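Local coordinates for protein c-di-GMP synthase (Capnocytophaga granulosa, PDB 6WT9) that synthesizes the cyclic dinucleotide second messenger c-di-GMP from two GTP molecules as part of a CBASS defence system against bacteriophage, at residues 67-70 with 71-74; 80-84 with 85-89; 150-153 with 154-158. All blocks are in the same frame, centred on the assembly; numbering follows the deposited sequence.

Contact 1. Residues 67-70 with 71-74; sequences VKLH and LQDI
V67 and L71 meet on the buried side of the last turn of an α-helix, where helix 54-71 gives way to the loop before strand 78-83. L71 N bonds to V67 O at 3.0 Å, and V67 CG1 lies 4.2 Å from L71 CD1. L71 CG also lies 3.4 Å from V67 O. This is the tight part of the contact. V67 and L71 both press on L100 of strand 98-104 and on I189 of strand 185-194, so the helix end sits against the nucleotidyltransferase sheet.

The next bond, Q72 N to K68 O at 2.9 Å, is the last of the i to i+4 kind here. D73 N turns to H70 O instead, three residues back, and approaches from above the carbonyl plane (64° out of it). The helix has then tightened and ended.

The other side is looser and more exposed. K68 is fully extended, with CG anti to the backbone N (chi1 177°), and runs past the Q72 amide. The approach is carbon to nitrogen, K68 CE to Q72 NE2 at 3.3 Å, and the two side chains pass at a slant. The other end of the same amide turns to L69, whose CD2 branch approaches OE1. The Q72 amide thus lies between the K68 methylenes and an L69 methyl.

Where the helix ends, L69 O and D73 OD1 are both acceptors and do not bond directly. One water donates to both, 2.6 Å from L69 O and 2.5 Å from D73 OD1.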
loop_
_atom_site.group_PDB
_atom_site.type_symbol
_atom_site.label_atom_id
_atom_site.label_comp_id
_atom_site.label_asym_id
_atom_site.label_seq_id
_atom_site.Cartn_x
_atom_site.Cartn_y
_atom_site.Cartn_z
ATOM N N VAL A 67 -19.564 4.146 2.836
ATOM C CA VAL A 67 -19.789 2.787 3.321
ATOM C C VAL A 67 -19.962 2.791 4.834
ATOM O O VAL A 67 -20.831 2.098 5.378
ATOM C CB VAL A 67 -18.635 1.864 2.885
ATOM C CG1 VAL A 67 -18.812 0.473 3.470
ATOM C CG2 VAL A 67 -18.557 1.799 1.372
ATOM N N LYS A 68 -19.151 3.588 5.533
ATOM C CA LYS A 68 -19.257 3.683 6.985
ATOM C C LYS A 68 -20.636 4.175 7.414
ATOM O O LYS A 68 -21.229 3.633 8.354
ATOM C CB LYS A 68 -18.161 4.606 7.519
ATOM C CG LYS A 68 -18.194 4.842 9.017
ATOM C CD LYS A 68 -17.036 5.731 9.444
ATOM C CE LYS A 68 -17.125 6.102 10.915
ATOM N NZ LYS A 68 -15.992 6.977 11.334
ATOM N N LEU A 69 -21.166 5.194 6.731
ATOM C CA LEU A 69 -22.463 5.744 7.115
ATOM C C LEU A 69 -23.585 4.739 6.888
ATOM O O LEU A 69 -24.550 4.694 7.661
ATOM C CB LEU A 69 -22.743 7.036 6.346
ATOM C CG LEU A 69 -21.831 8.231 6.637
ATOM C CD1 LEU A 69 -22.331 9.473 5.913
ATOM C CD2 LEU A 69 -21.722 8.484 8.134
ATOM N N HIS A 70 -23.487 3.933 5.828
ATOM C CA HIS A 70 -24.498 2.909 5.592
ATOM C C HIS A 70 -24.447 1.825 6.661
ATOM O O HIS A 70 -25.492 1.341 7.111
ATOM C CB HIS A 70 -24.323 2.300 4.201
ATOM C CG HIS A 70 -24.801 3.182 3.090
ATOM N ND1 HIS A 70 -26.128 3.519 2.927
ATOM C CD2 HIS A 70 -24.131 3.795 2.086
ATOM C CE1 HIS A 70 -26.255 4.303 1.871
ATOM N NE2 HIS A 70 -25.058 4.486 1.343
ATOM N N LEU A 71 -23.243 1.432 7.080
ATOM C CA LEU A 71 -23.121 0.420 8.124
ATOM C C LEU A 71 -23.549 0.959 9.484
ATOM O O LEU A 71 -24.023 0.194 10.331
ATOM C CB LEU A 71 -21.688 -0.103 8.182
ATOM C CG LEU A 71 -21.240 -0.896 6.953
ATOM C CD1 LEU A 71 -19.812 -1.401 7.120
ATOM C CD2 LEU A 71 -22.194 -2.053 6.694
ATOM N N GLN A 72 -23.397 2.264 9.711
ATOM C CA GLN A 72 -23.877 2.876 10.944
ATOM C C GLN A 72 -25.396 2.910 11.034
ATOM O O GLN A 72 -25.928 3.369 12.049
ATOM C CB GLN A 72 -23.316 4.293 11.082
ATOM C CG GLN A 72 -21.839 4.331 11.440
ATOM C CD GLN A 72 -21.278 5.739 11.467
ATOM O OE1 GLN A 72 -21.833 6.652 10.857
ATOM N NE2 GLN A 72 -20.174 5.922 12.181
ATOM N N ASP A 73 -26.096 2.445 10.004
ATOM C CA ASP A 73 -27.542 2.304 10.034
ATOM C C ASP A 73 -27.995 0.919 10.479
ATOM O O ASP A 73 -29.203 0.682 10.560
ATOM C CB ASP A 73 -28.136 2.610 8.653
ATOM C CG ASP A 73 -28.006 4.070 8.268
ATOM O OD1 ASP A 73 -27.554 4.874 9.111
ATOM O OD2 ASP A 73 -28.360 4.417 7.119
ATOM N N ILE A 74 -27.071 -0.002 10.769
ATOM C CA ILE A 74 -27.475 -1.373 11.064
ATOM C C ILE A 74 -26.557 -2.039 12.086
ATOM O O ILE A 74 -26.967 -2.988 12.766
ATOM C CB ILE A 74 -27.552 -2.200 9.764
ATOM C CG1 ILE A 74 -28.271 -3.529 10.007
ATOM C CG2 ILE A 74 -26.163 -2.428 9.184
ATOM C CD1 ILE A 74 -28.451 -4.364 8.759
HETATM O O HOH W 1 -25.636 6.545 9.088
#

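Contact 2. Residues 80-84 with 85-89; sequences YQYQG and SVMTN
M87, present as selenomethionine, folds back on Y82 across the turn between strand 78-83 and helix 85-88. Its SE atom lies 3.6 Å from Y82 CB. It also makes a Met-aromatic contact with the Y82 ring, 5.4 Å from SE to the ring centroid. The approach is oblique, 53° off the ring normal. The bend at chi2 (-50°) brings SE round to Y82 CB; the further bend at chi3 only sets CE. M87 CG passes 3.8 Å from Y82 O.

The backbone behind M87 is fixed by one bond across the turn, M87 N to G84 O at 3.1 Å. The N-H comes from above the carbonyl plane and is bent, at 136°. G84 has a backbone conformation with positive phi that glycine adopts easily. The G84-S85 pair between strand and short helix matches the Gly-Ser signature of the polymerase-β-like nucleotidyltransferases. In relatives this turn lies beside the nucleotide phosphates.

Further out, S85 OG is hydrogen-bonded to K254. T88 OG1 is hydrogen-bonded to T90 OG1 and lies 2.5 Å from a water that reaches only weakly to G84 O. The short, weakly bonded helix ends in a Schellman motif at N89, where N89 N bonds to V86 O at 3.0 Å. N89 O accepts a hydrogen bond from R251. I232 of helix 228-241 and R61 of helix 54-71 touch the M87 side chain.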
loop_
_atom_site.group_PDB
_atom_site.type_symbol
_atom_site.label_atom_id
_atom_site.label_comp_id
_atom_site.label_asym_id
_atom_site.label_seq_id
_atom_site.Cartn_x
_atom_site.Cartn_y
_atom_site.Cartn_z
ATOM N N TYR A 80 -15.006 2.005 13.480
ATOM C CA TYR A 80 -14.596 1.968 12.084
ATOM C C TYR A 80 -13.204 2.565 11.934
ATOM O O TYR A 80 -12.960 3.693 12.370
ATOM C CB TYR A 80 -15.595 2.724 11.207
ATOM C CG TYR A 80 -17.006 2.198 11.310
ATOM C CD1 TYR A 80 -17.440 1.162 10.496
ATOM C CD2 TYR A 80 -17.904 2.737 12.224
ATOM C CE1 TYR A 80 -18.730 0.674 10.587
ATOM C CE2 TYR A 80 -19.197 2.254 12.324
ATOM C CZ TYR A 80 -19.604 1.223 11.501
ATOM O OH TYR A 80 -20.887 0.737 11.591
ATOM N N GLN A 81 -12.300 1.803 11.321
ATOM C CA GLN A 81 -10.963 2.267 10.988
ATOM C C GLN A 81 -10.661 1.913 9.539
ATOM O O GLN A 81 -11.384 1.147 8.897
ATOM C CB GLN A 81 -9.898 1.660 11.916
ATOM C CG GLN A 81 -10.090 1.984 13.390
ATOM C CD GLN A 81 -10.113 3.474 13.670
ATOM O OE1 GLN A 81 -9.493 4.264 12.959
ATOM N NE2 GLN A 81 -10.838 3.863 14.711
ATOM N N TYR A 82 -9.572 2.475 9.025
ATOM C CA TYR A 82 -9.160 2.252 7.651
ATOM C C TYR A 82 -7.759 1.661 7.604
ATOM O O TYR A 82 -6.904 1.968 8.443
ATOM C CB TYR A 82 -9.203 3.552 6.836
ATOM C CG TYR A 82 -10.600 4.103 6.652
ATOM C CD1 TYR A 82 -11.100 5.076 7.506
ATOM C CD2 TYR A 82 -11.421 3.642 5.631
ATOM C CE1 TYR A 82 -12.375 5.581 7.345
ATOM C CE2 TYR A 82 -12.698 4.140 5.461
ATOM C CZ TYR A 82 -13.170 5.108 6.321
ATOM O OH TYR A 82 -14.441 5.606 6.156
ATOM N N GLN A 83 -7.537 0.801 6.616
ATOM C CA GLN A 83 -6.214 0.292 6.301
ATOM C C GLN A 83 -6.051 0.301 4.787
ATOM O O GLN A 83 -7.026 0.432 4.043
ATOM C CB GLN A 83 -5.991 -1.120 6.860
ATOM C CG GLN A 83 -6.778 -2.196 6.136
ATOM C CD GLN A 83 -6.493 -3.591 6.659
ATOM O OE1 GLN A 83 -5.657 -3.779 7.540
ATOM N NE2 GLN A 83 -7.190 -4.580 6.111
ATOM N N GLY A 84 -4.813 0.162 4.342
ATOM C CA GLY A 84 -4.496 0.171 2.926
ATOM C C GLY A 84 -3.428 1.196 2.598
ATOM O O GLY A 84 -3.056 2.041 3.407
ATOM N N SER A 85 -2.939 1.096 1.358
ATOM C CA SER A 85 -1.898 2.007 0.888
ATOM C C SER A 85 -2.350 3.462 0.938
ATOM O O SER A 85 -1.518 4.366 1.082
ATOM C CB SER A 85 -1.485 1.629 -0.534
ATOM O OG SER A 85 -0.999 0.300 -0.588
ATOM N N VAL A 86 -3.658 3.707 0.820
ATOM C CA VAL A 86 -4.173 5.073 0.863
ATOM C C VAL A 86 -3.838 5.734 2.196
ATOM O O VAL A 86 -3.490 6.920 2.249
ATOM C CB VAL A 86 -5.689 5.074 0.589
ATOM C CG1 VAL A 86 -6.318 6.399 0.994
ATOM C CG2 VAL A 86 -5.956 4.789 -0.879
HETATM N N MSE A 87 -3.919 4.976 3.285
HETATM C CA MSE A 87 -3.676 5.520 4.617
HETATM C C MSE A 87 -2.212 5.899 4.855
HETATM O O MSE A 87 -1.906 6.667 5.767
HETATM C CB MSE A 87 -4.136 4.522 5.680
HETATM C CG MSE A 87 -5.620 4.213 5.610
HETATM SE SE MSE A 87 -6.682 5.848 5.556
HETATM C CE MSE A 87 -6.145 6.601 7.270
ATOM N N THR A 88 -1.307 5.357 4.040
ATOM C CA THR A 88 0.090 5.769 4.054
ATOM C C THR A 88 0.483 6.555 2.812
ATOM O O THR A 88 1.660 6.894 2.660
ATOM C CB THR A 88 1.017 4.554 4.200
ATOM O OG1 THR A 88 0.649 3.546 3.249
ATOM C CG2 THR A 88 0.936 3.981 5.607
ATOM N N ASN A 89 -0.466 6.844 1.922
ATOM C CA ASN A 89 -0.196 7.590 0.692
ATOM C C ASN A 89 0.934 6.940 -0.108
ATOM O O ASN A 89 1.751 7.612 -0.741
ATOM C CB ASN A 89 0.111 9.058 0.999
ATOM C CG ASN A 89 0.028 9.944 -0.230
ATOM O OD1 ASN A 89 -0.674 9.628 -1.192
ATOM N ND2 ASN A 89 0.750 11.058 -0.207
HETATM O O HOH W 2 0.083 1.209 3.963
#

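Contact 3. Residues 150-153 with 154-158; sequences LKNN and RLLSE
A run of i to i+4 bonds in the middle of helix 147-164 of the nucleotidyltransferase domain holds 150-153 to 154-158. R154 N, L155 N and L156 N bond to L150 O, K151 O and N152 O in turn. The L156 N to N152 O bond is the shortest of these three backbone bonds at 2.8 Å, and L156 N comes almost straight on to the carbonyl oxygen.

N153 O is gripped twice by S157. S157 N bonds to N153 O at 2.9 Å. The hydroxyl donates as well, S157 OG to N153 O at 2.6 Å. The two donors come from opposite faces of the carbonyl plane. Placing OG beside the backbone N (chi1 -58°) turns the hydroxyl back along the helix, so this buried hydroxyl finds its acceptor in the helix itself.

N152 and L156 meet on a more exposed face. With its CG held anti to the backbone N (chi1 174°), N152 sets its amide against one branch of L156. L156 CD1 is 3.3 Å from N152 ND2 and 3.5 Å from N152 OD1, so the methyl meets both ends of the flat group. L155 does something plainer: its CG rests 3.4 Å from K151 O.

R154 and E158 pair on another side, but the modelled salt bridge between them is too short to trust in detail. E158 OE2 also has a salt bridge to K217. R154 packs on Y215 of strand 212-216, I191 of strand 185-194 and I176 of strand 176-180. L156 meets I74 and L75 of the loop before strand 78-83.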
loop_
_atom_site.group_PDB
_atom_site.type_symbol
_atom_site.label_atom_id
_atom_site.label_comp_id
_atom_site.label_asym_id
_atom_site.label_seq_id
_atom_site.Cartn_x
_atom_site.Cartn_y
_atom_site.Cartn_z
ATOM N N LEU A 150 -18.954 -11.403 15.769
ATOM C CA LEU A 150 -18.355 -11.101 14.470
ATOM C C LEU A 150 -19.164 -11.707 13.329
ATOM O O LEU A 150 -19.275 -11.106 12.254
ATOM C CB LEU A 150 -16.913 -11.606 14.425
ATOM C CG LEU A 150 -15.958 -10.988 15.448
ATOM C CD1 LEU A 150 -14.524 -11.379 15.148
ATOM C CD2 LEU A 150 -16.105 -9.479 15.474
ATOM N N LYS A 151 -19.724 -12.899 13.543
ATOM C CA LYS A 151 -20.589 -13.504 12.536
ATOM C C LYS A 151 -21.827 -12.650 12.288
ATOM O O LYS A 151 -22.267 -12.495 11.142
ATOM C CB LYS A 151 -20.982 -14.915 12.976
ATOM C CG LYS A 151 -21.963 -15.624 12.061
ATOM C CD LYS A 151 -22.324 -16.989 12.625
ATOM C CE LYS A 151 -23.432 -17.648 11.828
ATOM N NZ LYS A 151 -23.689 -19.040 12.287
ATOM N N ASN A 152 -22.394 -12.078 13.353
ATOM C CA ASN A 152 -23.562 -11.213 13.206
ATOM C C ASN A 152 -23.220 -9.957 12.411
ATOM O O ASN A 152 -23.955 -9.568 11.495
ATOM C CB ASN A 152 -24.118 -10.854 14.586
ATOM C CG ASN A 152 -25.250 -9.843 14.518
ATOM O OD1 ASN A 152 -26.320 -10.127 13.980
ATOM N ND2 ASN A 152 -25.022 -8.660 15.078
ATOM N N ASN A 153 -22.102 -9.309 12.749
ATOM C CA ASN A 153 -21.687 -8.113 12.020
ATOM C C ASN A 153 -21.408 -8.414 10.555
ATOM O O ASN A 153 -21.666 -7.569 9.691
ATOM C CB ASN A 153 -20.453 -7.494 12.677
ATOM C CG ASN A 153 -20.772 -6.819 13.995
ATOM O OD1 ASN A 153 -21.919 -6.450 14.252
ATOM N ND2 ASN A 153 -19.759 -6.651 14.838
ATOM N N ARG A 154 -20.884 -9.604 10.255
ATOM C CA ARG A 154 -20.632 -9.974 8.866
ATOM C C ARG A 154 -21.938 -10.160 8.104
ATOM O O ARG A 154 -22.084 -9.677 6.975
ATOM C CB ARG A 154 -19.784 -11.246 8.809
ATOM C CG ARG A 154 -19.544 -11.786 7.407
ATOM C CD ARG A 154 -18.859 -10.756 6.525
ATOM N NE ARG A 154 -17.972 -11.372 5.541
ATOM C CZ ARG A 154 -18.333 -11.696 4.303
ATOM N NH1 ARG A 154 -19.568 -11.467 3.889
ATOM N NH2 ARG A 154 -17.456 -12.251 3.479
ATOM N N LEU A 155 -22.906 -10.854 8.710
ATOM C CA LEU A 155 -24.190 -11.066 8.049
ATOM C C LEU A 155 -24.971 -9.763 7.916
ATOM O O LEU A 155 -25.616 -9.522 6.889
ATOM C CB LEU A 155 -25.007 -12.107 8.814
ATOM C CG LEU A 155 -24.482 -13.544 8.773
ATOM C CD1 LEU A 155 -25.281 -14.432 9.712
ATOM C CD2 LEU A 155 -24.524 -14.090 7.353
ATOM N N LEU A 156 -24.928 -8.909 8.942
ATOM C CA LEU A 156 -25.639 -7.636 8.865
ATOM C C LEU A 156 -24.997 -6.707 7.844
ATOM O O LEU A 156 -25.698 -5.961 7.150
ATOM C CB LEU A 156 -25.685 -6.971 10.241
ATOM C CG LEU A 156 -26.607 -7.605 11.284
ATOM C CD1 LEU A 156 -26.460 -6.904 12.624
ATOM C CD2 LEU A 156 -28.053 -7.566 10.815
ATOM N N SER A 157 -23.666 -6.732 7.744
ATOM C CA SER A 157 -22.994 -5.938 6.723
ATOM C C SER A 157 -23.357 -6.423 5.326
ATOM O O SER A 157 -23.504 -5.616 4.403
ATOM C CB SER A 157 -21.480 -5.980 6.934
ATOM O OG SER A 157 -21.129 -5.492 8.218
ATOM N N GLU A 158 -23.511 -7.740 5.152
ATOM C CA GLU A 158 -23.926 -8.275 3.858
ATOM C C GLU A 158 -25.298 -7.750 3.459
ATOM O O GLU A 158 -25.506 -7.326 2.318
ATOM C CB GLU A 158 -23.943 -9.802 3.897
ATOM C CG GLU A 158 -22.578 -10.446 3.930
ATOM C CD GLU A 158 -22.656 -11.958 3.996
ATOM O OE1 GLU A 158 -23.782 -12.499 3.969
ATOM O OE2 GLU A 158 -21.592 -12.607 4.075
#

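In the fold
The three contacts follow one another along the chain, and none encloses or crosses another. Contact 1 comes first and closes the end of helix 54-71. The chain then turns into strand 78-83, which ends in contact 2 at the turn into helix 85-88. Contacts 1 and 2 have centres about 18 Å apart, yet they touch because Y80 packs against K68, L71 and Q72. Contact 3 lies further on, within helix 147-164. Its centre is about 12 Å from that of contact 1, and L71 reaches S157 and I74 reaches L156. Contacts 2 and 3 do not touch. Contact 1 thus joins the edge strand to the later helix.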